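Local coordinates for fatty acid synthase 1, isoform A (Drosophila melanogaster, PDB 6FN6), which probably builds long-chain saturated fatty acids from acetyl-CoA and malonyl-CoA with NADPH, this piece being its dehydratase, enoylreductase and ketoreductase region, at residues 306-311 against 317-322; 155-160 against 968-973; 1045-1050 against 1091-1096; 641-646 against 664-669. One frame throughout, in Å; residues are numbered along the deposited sequence.

Interaction 1 (306-311 against 317-322); sequences GVELAN and VLVANR
Two groups grip Glu-308 OE2: Val-319 N donates to it at 2.9 Å, and Arg-313 NH2, in the loop linking the two segments, forms a salt bridge with it. The amide bond is fairly straight (162°) and uses the syn lone pair of OE2, the one facing OE1. The second oxygen turns to the next residue, where Ala-320 N approaches Glu-308 OE1 at 2.6 Å; with an angle of 124° this bond is weak. The carboxylate thus meets two successive backbone amides where helix 320-329 begins. The glutamate reaches them because CG stands anti to its backbone N (chi1 162°) and the chain runs on extended, carrying the acid from the end of strand 303-309 across to the helix start. Leu-318 crosses it at about a right angle, Leu-318 CB being 3.3 Å from Glu-308 OE2, while Val-319 CG2 lies 3.6 Å from the same oxygen. The contact closes the strand-to-helix turn of the beta-alpha-beta unit 303-309, 320-329, 334-341, in a sheet whose strand order is that of class I methyltransferases, consistent with the pseudo-methyltransferase domain of animal fatty acid synthases. Phe-378 of the neighbouring strand packs on both Glu-308 and Val-319. A carboxylate that is buried but faced by Arg-313 and by amides at a helix start is likely to remain charged, its negative charge offset by both.

Interaction 2 (155-160 against 968-973); sequences SDTVAS and MIRRWQ
The type I beta turn from Asp-156 to Ala-159 meets helix 963-974 where Thr-157 and Val-158 receive the head of Arg-970. Arg-970 NE donates to Thr-157 OG1 at 2.7 Å with an angle of 139°, the hydroxyl lying 25° out of the guanidinium plane. Arg-970 NH2 adds a weak bond to Thr-157 O (3.1 Å), and Val-158 CG1 covers one guanidinium face, 3.9 Å from Arg-970 CZ and over the centre. A bend at chi3 (67°) turns this head aside after an otherwise extended start. Arg-970 NH1 makes a salt bridge with Glu-974 OE2 of the same helix. The turn joins strands 152-155 and 161-164 in what is probably the C-terminal hotdog fold of the dehydratase, whereas the helix belongs to the ketoreductase, so the contact bridges two catalytic domains of one chain. The turn is braced from within: Ala-159 N bonds to Asp-156 O, and Asp-156 OD1 accepts from Ser-160 N at 2.7 Å. A leucine at Arg-970 would probably leave Thr-157 OG1 without this donor and Glu-974 without its mate. Nearby, Arg-971 NH2 forms a salt bridge with Glu-137 OE2 of the dehydratase.

Interaction 3 (1045-1050 against 1091-1096); sequences FSRDIC and SGFPGT
Arg-1047, near the end of helix 1034-1049, lies over Phe-1093, whose N takes part in the Schellman motif closing helix 1072-1090 of the ketoreductase domain. Gly-1092, with positive phi, is the C-prime residue of that motif: its N bonds back to Gln-1089 O and Phe-1093 N to Arg-1088 O, which sets the phenylalanine just beyond the helix end. The main apolar interaction is a CH-pi contact. Arg-1047 CG stands 3.7 Å from the centroid of the Phe-1093 ring, only 22° off the normal, and Arg-1047 CD continues over the rim to within 3.5 Å of Phe-1093 CE2. The Arg-1047 chain is extended from CG to NE, crossing the ring at about a right angle. Further out, one guanidinium face is met by Phe-1093 CD2 near its rim, the two planes being 38° apart, so the groups are tilted and not stacked flat.

No hydrogen bond joins the segments; the polar partner of Arg-1047 is Asp-1043, one turn earlier in its helix, whose OD1 makes a salt bridge with NE and probably limits how the head can turn. A serine in place of Arg-1047 would probably uncover this face of the phenyl ring and leave Asp-1043 without its partner. Arg-1088 also packs against both Arg-1047 and Phe-1093. Toward the surface, Ser-1091 OG comes obliquely to the guanidinium, 3.8 Å from Arg-1047 NH1.

Interaction 4 (641-646 against 664-669); sequences LEFAGR and TTCVAS
With CG of Phe-643 set between its backbone N and carbonyl carbon (chi1 70°) and SG of Cys-666 anti to its backbone N (chi1 -174°), ring and thiol are brought together between two strands that do not bond to each other. The phenyl group points from strand 642-646 at strand 665-669 and touches it through its far corner. Phe-643 CE2 lies 3.9 Å from Cys-666 CB, while Phe-643 CZ is at the same 3.9 Å from Ala-668 CB. The two partners approach differently: the alanine methyl comes at the ring edge, close to its plane, and the cysteine arrives obliquely. Its sulfur makes a sulfur-aromatic contact, Cys-666 SG being 4.9 Å from the centroid of the Phe-643 ring and 55° off the normal. Cys-666 and Ala-668, two residues apart, point to the same side of their strand, whereas Thr-665 and Val-667 turn away from the ring.

Both strands pair antiparallel with strand 601-611 in the same mixed sheet, probably part of the GroES-like substrate-binding portion of the enoylreductase, which is of the medium-chain dehydrogenase/reductase type. Phe-643 reaches across to strand 665-669, which is not its direct neighbour in the pairing, at a CA-CA separation of 8.7 Å from Cys-666. The ring is also packed by Cys-604 of strand 601-611 and by Ala-655 of strand 652-656, which touches Ala-668 too. With all three touching residues buried and no hydrogen bond joining the segments, cohesion here rests on dispersion and a weak sulfur-aromatic attraction, not on directional bonds.

In the fold
Interactions 1 and 4 are buried, interaction 2 is partly buried, and interaction 3 lies at the surface. No two of them share a helix or strand, and none touch: the closest pair, 2 and 3, have nearest atoms about 20 Å apart, though both use helices of the ketoreductase. Interaction 2 alone joins separate catalytic domains, and its loop of more than 800 residues encloses interactions 1 and 4 along the chain. Chemistry follows place: the core contacts are a carboxylate held by backbone amides and a largely apolar cluster with a thiol beside a ring, whereas the two more accessible ones each use an arginine, hydrogen-bonded in interaction 2 but lying over a ring in interaction 3.

Interaction 1 (306-311 against 317-322)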
loop_
_atom_site.group_PDB
_atom_site.type_symbol
_atom_site.label_atom_id
_atom_site.label_comp_id
_atom_site.label_asym_id
_atom_site.label_seq_id
_atom_site.Cartn_x
_atom_site.Cartn_y
_atom_site.Cartn_z
ATOM N N GLY A 306 -69.228 13.898 17.196
ATOM C CA GLY A 306 -69.666 15.070 16.457
ATOM C C GLY A 306 -69.977 14.780 15.000
ATOM O O GLY A 306 -69.590 13.739 14.471
ATOM N N VAL A 307 -70.690 15.697 14.352
ATOM C CA VAL A 307 -71.029 15.548 12.941
ATOM C C VAL A 307 -70.919 16.890 12.224
ATOM O O VAL A 307 -70.942 17.944 12.859
ATOM C CB VAL A 307 -72.443 14.956 12.764
ATOM C CG1 VAL A 307 -72.532 13.580 13.405
ATOM C CG2 VAL A 307 -73.497 15.887 13.348
ATOM N N GLU A 308 -70.800 16.842 10.900
ATOM C CA GLU A 308 -70.780 18.053 10.085
ATOM C C GLU A 308 -71.809 17.972 8.965
ATOM O O GLU A 308 -71.740 17.095 8.104
ATOM C CB GLU A 308 -69.388 18.294 9.496
ATOM C CG GLU A 308 -69.379 19.267 8.317
ATOM C CD GLU A 308 -67.980 19.674 7.896
ATOM O OE1 GLU A 308 -67.033 18.889 8.116
ATOM O OE2 GLU A 308 -67.824 20.784 7.341
ATOM N N LEU A 309 -72.764 18.895 8.990
ATOM C CA LEU A 309 -73.779 18.988 7.949
ATOM C C LEU A 309 -73.169 19.602 6.688
ATOM O O LEU A 309 -72.605 20.696 6.732
ATOM C CB LEU A 309 -74.966 19.813 8.443
ATOM C CG LEU A 309 -75.591 19.302 9.745
ATOM C CD1 LEU A 309 -76.656 20.261 10.249
ATOM C CD2 LEU A 309 -76.173 17.903 9.566
ATOM N N ALA A 310 -73.286 18.891 5.570
ATOM C CA ALA A 310 -72.617 19.278 4.329
ATOM C C ALA A 310 -73.569 19.355 3.134
ATOM O O ALA A 310 -73.245 18.870 2.051
ATOM C CB ALA A 310 -71.485 18.303 4.028
ATOM N N ASN A 311 -74.736 19.962 3.325
ATOM C CA ASN A 311 -75.701 20.095 2.236
ATOM C C ASN A 311 -75.441 21.347 1.405
ATOM O O ASN A 311 -75.475 22.463 1.922
ATOM C CB ASN A 311 -77.128 20.141 2.789
ATOM C CG ASN A 311 -77.600 18.798 3.301
ATOM O OD1 ASN A 311 -77.066 17.754 2.926
ATOM N ND2 ASN A 311 -78.613 18.817 4.161
ATOM N N VAL A 317 -64.120 21.779 1.106
ATOM C CA VAL A 317 -64.121 22.853 2.100
ATOM C C VAL A 317 -64.629 22.427 3.480
ATOM O O VAL A 317 -64.489 23.180 4.444
ATOM C CB VAL A 317 -64.959 24.056 1.603
ATOM C CG1 VAL A 317 -64.356 24.640 0.334
ATOM C CG2 VAL A 317 -66.421 23.665 1.401
ATOM N N LEU A 318 -65.218 21.239 3.585
ATOM C CA LEU A 318 -65.732 20.768 4.871
ATOM C C LEU A 318 -64.597 20.722 5.896
ATOM O O LEU A 318 -63.438 20.512 5.538
ATOM C CB LEU A 318 -66.410 19.401 4.729
ATOM C CG LEU A 318 -65.661 18.291 3.995
ATOM C CD1 LEU A 318 -64.756 17.514 4.933
ATOM C CD2 LEU A 318 -66.654 17.364 3.304
ATOM N N VAL A 319 -64.936 20.921 7.167
ATOM C CA VAL A 319 -63.931 21.067 8.219
ATOM C C VAL A 319 -63.769 19.804 9.065
ATOM O O VAL A 319 -62.933 19.771 9.971
ATOM C CB VAL A 319 -64.270 22.266 9.134
ATOM C CG1 VAL A 319 -64.378 23.550 8.321
ATOM C CG2 VAL A 319 -65.563 22.014 9.917
ATOM N N ALA A 320 -64.571 18.782 8.780
ATOM C CA ALA A 320 -64.594 17.555 9.577
ATOM C C ALA A 320 -63.200 17.075 9.991
ATOM O O ALA A 320 -62.967 16.763 11.161
ATOM C CB ALA A 320 -65.306 16.454 8.808
ATOM N N ASN A 321 -62.277 17.016 9.034
ATOM C CA ASN A 321 -60.926 16.536 9.309
ATOM C C ASN A 321 -60.268 17.376 10.395
ATOM O O ASN A 321 -59.667 16.841 11.326
ATOM C CB ASN A 321 -60.072 16.562 8.039
ATOM C CG ASN A 321 -60.383 15.411 7.103
ATOM O OD1 ASN A 321 -61.098 14.476 7.465
ATOM N ND2 ASN A 321 -59.837 15.467 5.892
ATOM N N ARG A 322 -60.375 18.694 10.265
ATOM C CA ARG A 322 -59.775 19.606 11.230
ATOM C C ARG A 322 -60.356 19.394 12.624
ATOM O O ARG A 322 -59.629 19.417 13.615
ATOM C CB ARG A 322 -59.974 21.059 10.791
ATOM C CG ARG A 322 -59.317 22.087 11.706
ATOM C CD ARG A 322 -57.798 21.974 11.709
ATOM N NE ARG A 322 -57.221 22.237 10.393
ATOM C CZ ARG A 322 -55.940 22.054 10.088
ATOM N NH1 ARG A 322 -55.091 21.604 11.002
ATOM N NH2 ARG A 322 -55.506 22.321 8.864
#

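Interaction 2 (155-160 against 968-973)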
loop_
_atom_site.group_PDB
_atom_site.type_symbol
_atom_site.label_atom_id
_atom_site.label_comp_id
_atom_site.label_asym_id
_atom_site.label_seq_id
_atom_site.Cartn_x
_atom_site.Cartn_y
_atom_site.Cartn_z
ATOM N N SER A 155 -16.213 3.524 36.439
ATOM C CA SER A 155 -15.258 4.267 35.626
ATOM C C SER A 155 -14.947 5.608 36.273
ATOM O O SER A 155 -15.824 6.234 36.865
ATOM C CB SER A 155 -15.798 4.490 34.214
ATOM O OG SER A 155 -15.010 5.443 33.519
ATOM N N ASP A 156 -13.706 6.060 36.148
ATOM C CA ASP A 156 -13.346 7.389 36.618
ATOM C C ASP A 156 -13.827 8.428 35.605
ATOM O O ASP A 156 -14.226 8.085 34.491
ATOM C CB ASP A 156 -11.836 7.495 36.857
ATOM C CG ASP A 156 -11.023 7.333 35.588
ATOM O OD1 ASP A 156 -11.552 6.800 34.590
ATOM O OD2 ASP A 156 -9.839 7.732 35.597
ATOM N N THR A 157 -13.801 9.693 36.002
ATOM C CA THR A 157 -14.425 10.755 35.220
ATOM C C THR A 157 -13.859 10.871 33.801
ATOM O O THR A 157 -14.560 11.308 32.890
ATOM C CB THR A 157 -14.289 12.124 35.926
ATOM O OG1 THR A 157 -14.827 13.155 35.090
ATOM C CG2 THR A 157 -12.839 12.438 36.240
ATOM N N VAL A 158 -12.600 10.486 33.610
ATOM C CA VAL A 158 -11.979 10.571 32.286
ATOM C C VAL A 158 -11.876 9.204 31.616
ATOM O O VAL A 158 -11.379 9.098 30.492
ATOM C CB VAL A 158 -10.582 11.218 32.364
ATOM C CG1 VAL A 158 -10.693 12.668 32.818
ATOM C CG2 VAL A 158 -9.661 10.418 33.288
ATOM N N ALA A 159 -12.361 8.166 32.290
ATOM C CA ALA A 159 -12.317 6.811 31.748
ATOM C C ALA A 159 -10.882 6.391 31.420
ATOM O O ALA A 159 -10.599 5.901 30.328
ATOM C CB ALA A 159 -13.193 6.708 30.508
ATOM N N SER A 160 -9.981 6.598 32.376
ATOM C CA SER A 160 -8.612 6.122 32.254
ATOM C C SER A 160 -8.487 4.786 32.972
ATOM O O SER A 160 -7.692 3.928 32.588
ATOM C CB SER A 160 -7.627 7.139 32.831
ATOM O OG SER A 160 -7.822 7.304 34.223
ATOM N N MET A 968 -20.644 16.541 33.821
ATOM C CA MET A 968 -21.144 17.692 33.081
ATOM C C MET A 968 -20.492 18.983 33.573
ATOM O O MET A 968 -20.172 19.870 32.780
ATOM C CB MET A 968 -22.665 17.784 33.206
ATOM C CG MET A 968 -23.414 16.663 32.492
ATOM S SD MET A 968 -22.976 16.476 30.748
ATOM C CE MET A 968 -23.315 18.121 30.121
ATOM N N ILE A 969 -20.302 19.085 34.882
ATOM C CA ILE A 969 -19.687 20.269 35.464
ATOM C C ILE A 969 -18.245 20.356 34.976
ATOM O O ILE A 969 -17.772 21.430 34.604
ATOM C CB ILE A 969 -19.776 20.244 37.009
ATOM C CG1 ILE A 969 -21.242 20.299 37.449
ATOM C CG2 ILE A 969 -18.990 21.405 37.623
ATOM C CD1 ILE A 969 -21.465 19.996 38.917
ATOM N N ARG A 970 -17.551 19.222 34.978
ATOM C CA ARG A 970 -16.174 19.173 34.505
ATOM C C ARG A 970 -16.102 19.615 33.045
ATOM O O ARG A 970 -15.233 20.398 32.664
ATOM C CB ARG A 970 -15.590 17.766 34.659
ATOM C CG ARG A 970 -14.115 17.688 34.294
ATOM C CD ARG A 970 -13.519 16.315 34.552
ATOM N NE ARG A 970 -14.065 15.293 33.662
ATOM C CZ ARG A 970 -13.719 15.147 32.388
ATOM N NH1 ARG A 970 -12.844 15.975 31.833
ATOM N NH2 ARG A 970 -14.264 14.184 31.658
ATOM N N ARG A 971 -17.028 19.113 32.233
ATOM C CA ARG A 971 -17.062 19.453 30.818
ATOM C C ARG A 971 -17.347 20.940 30.603
ATOM O O ARG A 971 -16.743 21.571 29.733
ATOM C CB ARG A 971 -18.113 18.605 30.098
ATOM C CG ARG A 971 -17.738 17.135 29.973
ATOM C CD ARG A 971 -18.809 16.344 29.239
ATOM N NE ARG A 971 -18.354 15.001 28.886
ATOM C CZ ARG A 971 -19.161 13.990 28.575
ATOM N NH1 ARG A 971 -20.476 14.156 28.570
ATOM N NH2 ARG A 971 -18.650 12.805 28.267
ATOM N N TRP A 972 -18.245 21.505 31.407
ATOM C CA TRP A 972 -18.583 22.921 31.288
ATOM C C TRP A 972 -17.416 23.791 31.737
ATOM O O TRP A 972 -17.137 24.832 31.140
ATOM C CB TRP A 972 -19.831 23.254 32.107
ATOM C CG TRP A 972 -21.075 22.582 31.614
ATOM C CD1 TRP A 972 -21.372 22.245 30.327
ATOM C CD2 TRP A 972 -22.186 22.153 32.407
ATOM N NE1 TRP A 972 -22.601 21.636 30.268
ATOM C CE2 TRP A 972 -23.121 21.567 31.534
ATOM C CE3 TRP A 972 -22.481 22.209 33.772
ATOM C CZ2 TRP A 972 -24.330 21.041 31.980
ATOM C CZ3 TRP A 972 -23.680 21.688 34.211
ATOM C CH2 TRP A 972 -24.590 21.111 33.319
ATOM N N GLN A 973 -16.735 23.365 32.795
ATOM C CA GLN A 973 -15.620 24.131 33.333
ATOM C C GLN A 973 -14.435 24.086 32.378
ATOM O O GLN A 973 -13.707 25.070 32.230
ATOM C CB GLN A 973 -15.222 23.599 34.711
ATOM C CG GLN A 973 -16.195 23.992 35.809
ATOM C CD GLN A 973 -15.828 23.412 37.158
ATOM O OE1 GLN A 973 -15.288 22.309 37.246
ATOM N NE2 GLN A 973 -16.124 24.153 38.220
#

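Interaction 3 (1045-1050 against 1091-1096)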
loop_
_atom_site.group_PDB
_atom_site.type_symbol
_atom_site.label_atom_id
_atom_site.label_comp_id
_atom_site.label_asym_id
_atom_site.label_seq_id
_atom_site.Cartn_x
_atom_site.Cartn_y
_atom_site.Cartn_z
ATOM N N PHE A 1045 -37.712 39.632 44.791
ATOM C CA PHE A 1045 -36.416 40.270 45.017
ATOM C C PHE A 1045 -35.626 40.506 43.732
ATOM O O PHE A 1045 -34.779 41.398 43.683
ATOM C CB PHE A 1045 -35.583 39.427 45.982
ATOM C CG PHE A 1045 -36.142 39.374 47.375
ATOM C CD1 PHE A 1045 -36.143 40.501 48.177
ATOM C CD2 PHE A 1045 -36.672 38.199 47.879
ATOM C CE1 PHE A 1045 -36.657 40.458 49.457
ATOM C CE2 PHE A 1045 -37.187 38.149 49.158
ATOM C CZ PHE A 1045 -37.182 39.281 49.948
ATOM N N SER A 1046 -35.887 39.709 42.699
ATOM C CA SER A 1046 -35.202 39.889 41.424
ATOM C C SER A 1046 -35.583 41.236 40.813
ATOM O O SER A 1046 -34.778 41.863 40.125
ATOM C CB SER A 1046 -35.531 38.751 40.455
ATOM O OG SER A 1046 -36.912 38.711 40.148
ATOM N N ARG A 1047 -36.814 41.673 41.067
ATOM C CA ARG A 1047 -37.289 42.969 40.585
ATOM C C ARG A 1047 -36.372 44.092 41.056
ATOM O O ARG A 1047 -36.162 45.071 40.345
ATOM C CB ARG A 1047 -38.721 43.239 41.056
ATOM C CG ARG A 1047 -39.764 42.289 40.492
ATOM C CD ARG A 1047 -41.145 42.629 41.016
ATOM N NE ARG A 1047 -42.138 41.610 40.683
ATOM C CZ ARG A 1047 -43.448 41.837 40.595
ATOM N NH1 ARG A 1047 -43.936 43.053 40.806
ATOM N NH2 ARG A 1047 -44.272 40.845 40.288
ATOM N N ASP A 1048 -35.848 43.954 42.269
ATOM C CA ASP A 1048 -34.995 44.977 42.864
ATOM C C ASP A 1048 -33.526 44.764 42.501
ATOM O O ASP A 1048 -32.805 45.716 42.202
ATOM C CB ASP A 1048 -35.152 44.985 44.388
ATOM C CG ASP A 1048 -36.580 45.255 44.829
ATOM O OD1 ASP A 1048 -37.300 45.989 44.118
ATOM O OD2 ASP A 1048 -36.985 44.734 45.892
ATOM N N ILE A 1049 -33.089 43.510 42.540
ATOM C CA ILE A 1049 -31.680 43.175 42.380
ATOM C C ILE A 1049 -31.295 43.034 40.912
ATOM O O ILE A 1049 -30.377 43.701 40.431
ATOM C CB ILE A 1049 -31.346 41.879 43.146
ATOM C CG1 ILE A 1049 -31.692 42.027 44.632
ATOM C CG2 ILE A 1049 -29.872 41.522 42.984
ATOM C CD1 ILE A 1049 -31.799 40.709 45.369
ATOM N N CYS A 1050 -31.990 42.152 40.205
ATOM C CA CYS A 1050 -31.611 41.798 38.847
ATOM C C CYS A 1050 -32.192 42.794 37.854
ATOM O O CYS A 1050 -33.314 42.627 37.375
ATOM C CB CYS A 1050 -32.088 40.385 38.534
ATOM S SG CYS A 1050 -31.585 39.192 39.787
ATOM N N SER A 1091 -46.711 44.053 35.642
ATOM C CA SER A 1091 -45.836 45.067 36.219
ATOM C C SER A 1091 -44.587 45.313 35.368
ATOM O O SER A 1091 -43.623 45.921 35.832
ATOM C CB SER A 1091 -45.431 44.670 37.642
ATOM O OG SER A 1091 -46.568 44.511 38.473
ATOM N N GLY A 1092 -44.594 44.816 34.135
ATOM C CA GLY A 1092 -43.511 45.078 33.202
ATOM C C GLY A 1092 -42.240 44.297 33.472
ATOM O O GLY A 1092 -41.154 44.870 33.525
ATOM N N PHE A 1093 -42.379 42.989 33.659
ATOM C CA PHE A 1093 -41.229 42.121 33.863
ATOM C C PHE A 1093 -41.343 40.884 32.979
ATOM O O PHE A 1093 -42.448 40.478 32.619
ATOM C CB PHE A 1093 -41.112 41.700 35.330
ATOM C CG PHE A 1093 -40.645 42.797 36.244
ATOM C CD1 PHE A 1093 -39.333 43.234 36.205
ATOM C CD2 PHE A 1093 -41.515 43.380 37.155
ATOM C CE1 PHE A 1093 -38.896 44.238 37.047
ATOM C CE2 PHE A 1093 -41.086 44.386 38.002
ATOM C CZ PHE A 1093 -39.771 44.814 37.948
ATOM N N PRO A 1094 -40.199 40.275 32.626
ATOM C CA PRO A 1094 -40.277 39.011 31.889
ATOM C C PRO A 1094 -40.867 37.909 32.753
ATOM O O PRO A 1094 -40.516 37.802 33.928
ATOM C CB PRO A 1094 -38.816 38.700 31.542
ATOM C CG PRO A 1094 -38.074 39.975 31.725
ATOM C CD PRO A 1094 -38.814 40.751 32.771
ATOM N N GLY A 1095 -41.747 37.098 32.181
ATOM C CA GLY A 1095 -42.336 36.000 32.918
ATOM C C GLY A 1095 -42.999 35.015 31.989
ATOM O O GLY A 1095 -43.870 35.381 31.202
ATOM N N THR A 1096 -42.606 33.754 32.111
ATOM C CA THR A 1096 -43.087 32.715 31.220
ATOM C C THR A 1096 -43.258 31.423 31.990
ATOM O O THR A 1096 -42.333 30.962 32.656
ATOM C CB THR A 1096 -42.111 32.467 30.045
ATOM O OG1 THR A 1096 -41.682 33.716 29.491
ATOM C CG2 THR A 1096 -42.780 31.636 28.960
#

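Interaction 4 (641-646 against 664-669)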
loop_
_atom_site.group_PDB
_atom_site.type_symbol
_atom_site.label_atom_id
_atom_site.label_comp_id
_atom_site.label_asym_id
_atom_site.label_seq_id
_atom_site.Cartn_x
_atom_site.Cartn_y
_atom_site.Cartn_z
ATOM N N LEU A 641 -15.503 27.998 3.341
ATOM C CA LEU A 641 -14.059 27.854 3.467
ATOM C C LEU A 641 -13.316 29.100 2.990
ATOM O O LEU A 641 -12.170 29.338 3.375
ATOM C CB LEU A 641 -13.592 26.637 2.672
ATOM C CG LEU A 641 -13.805 25.271 3.332
ATOM C CD1 LEU A 641 -13.520 24.173 2.325
ATOM C CD2 LEU A 641 -12.948 25.098 4.573
ATOM N N GLU A 642 -13.970 29.886 2.144
ATOM C CA GLU A 642 -13.362 31.086 1.581
ATOM C C GLU A 642 -14.429 32.105 1.208
ATOM O O GLU A 642 -15.617 31.783 1.177
ATOM C CB GLU A 642 -12.524 30.732 0.351
ATOM C CG GLU A 642 -13.337 30.127 -0.785
ATOM C CD GLU A 642 -12.479 29.625 -1.930
ATOM O OE1 GLU A 642 -11.449 30.263 -2.237
ATOM O OE2 GLU A 642 -12.838 28.589 -2.528
ATOM N N PHE A 643 -14.004 33.330 0.913
ATOM C CA PHE A 643 -14.936 34.377 0.518
ATOM C C PHE A 643 -14.226 35.578 -0.097
ATOM O O PHE A 643 -13.037 35.801 0.129
ATOM C CB PHE A 643 -15.757 34.846 1.724
ATOM C CG PHE A 643 -14.959 35.623 2.736
ATOM C CD1 PHE A 643 -14.799 36.992 2.609
ATOM C CD2 PHE A 643 -14.370 34.986 3.815
ATOM C CE1 PHE A 643 -14.066 37.710 3.534
ATOM C CE2 PHE A 643 -13.637 35.700 4.744
ATOM C CZ PHE A 643 -13.486 37.063 4.602
ATOM N N ALA A 644 -14.983 36.351 -0.866
ATOM C CA ALA A 644 -14.556 37.672 -1.301
ATOM C C ALA A 644 -15.518 38.693 -0.706
ATOM O O ALA A 644 -16.734 38.500 -0.737
ATOM C CB ALA A 644 -14.532 37.766 -2.814
ATOM N N GLY A 645 -14.974 39.774 -0.162
ATOM C CA GLY A 645 -15.793 40.770 0.497
ATOM C C GLY A 645 -15.057 42.057 0.808
ATOM O O GLY A 645 -14.113 42.430 0.112
ATOM N N ARG A 646 -15.494 42.736 1.864
ATOM C CA ARG A 646 -14.911 44.013 2.254
ATOM C C ARG A 646 -14.295 43.973 3.647
ATOM O O ARG A 646 -14.779 43.280 4.542
ATOM C CB ARG A 646 -15.962 45.121 2.181
ATOM C CG ARG A 646 -16.389 45.445 0.762
ATOM C CD ARG A 646 -17.284 46.667 0.704
ATOM N NE ARG A 646 -17.724 46.945 -0.659
ATOM C CZ ARG A 646 -16.989 47.576 -1.572
ATOM N NH1 ARG A 646 -17.476 47.782 -2.787
ATOM N NH2 ARG A 646 -15.767 48.003 -1.276
ATOM N N THR A 664 -23.100 36.284 6.543
ATOM C CA THR A 664 -23.120 37.693 6.176
ATOM C C THR A 664 -21.819 38.377 6.588
ATOM O O THR A 664 -21.410 39.368 5.985
ATOM C CB THR A 664 -24.307 38.421 6.823
ATOM O OG1 THR A 664 -24.257 38.252 8.245
ATOM C CG2 THR A 664 -25.620 37.867 6.290
ATOM N N THR A 665 -21.175 37.841 7.621
ATOM C CA THR A 665 -19.897 38.366 8.090
ATOM C C THR A 665 -18.983 37.219 8.502
ATOM O O THR A 665 -19.453 36.159 8.916
ATOM C CB THR A 665 -20.075 39.325 9.284
ATOM O OG1 THR A 665 -20.983 38.751 10.234
ATOM C CG2 THR A 665 -20.617 40.671 8.817
ATOM N N CYS A 666 -17.677 37.427 8.371
ATOM C CA CYS A 666 -16.704 36.407 8.741
ATOM C C CYS A 666 -15.450 37.039 9.332
ATOM O O CYS A 666 -15.016 38.106 8.896
ATOM C CB CYS A 666 -16.337 35.544 7.531
ATOM S SG CYS A 666 -15.254 34.141 7.925
ATOM N N VAL A 667 -14.885 36.385 10.342
ATOM C CA VAL A 667 -13.618 36.809 10.921
ATOM C C VAL A 667 -12.478 36.071 10.226
ATOM O O VAL A 667 -12.354 34.854 10.349
ATOM C CB VAL A 667 -13.590 36.567 12.441
ATOM C CG1 VAL A 667 -12.254 36.997 13.030
ATOM C CG2 VAL A 667 -14.732 37.305 13.118
ATOM N N ALA A 668 -11.652 36.815 9.497
ATOM C CA ALA A 668 -10.558 36.224 8.730
ATOM C C ALA A 668 -9.196 36.578 9.325
ATOM O O ALA A 668 -9.037 37.619 9.963
ATOM C CB ALA A 668 -10.632 36.678 7.280
ATOM N N SER A 669 -8.222 35.695 9.122
ATOM C CA SER A 669 -6.852 35.921 9.576
ATOM C C SER A 669 -6.053 36.716 8.541
ATOM O O SER A 669 -6.052 36.370 7.359
ATOM C CB SER A 669 -6.160 34.588 9.861
ATOM O OG SER A 669 -4.784 34.778 10.138
#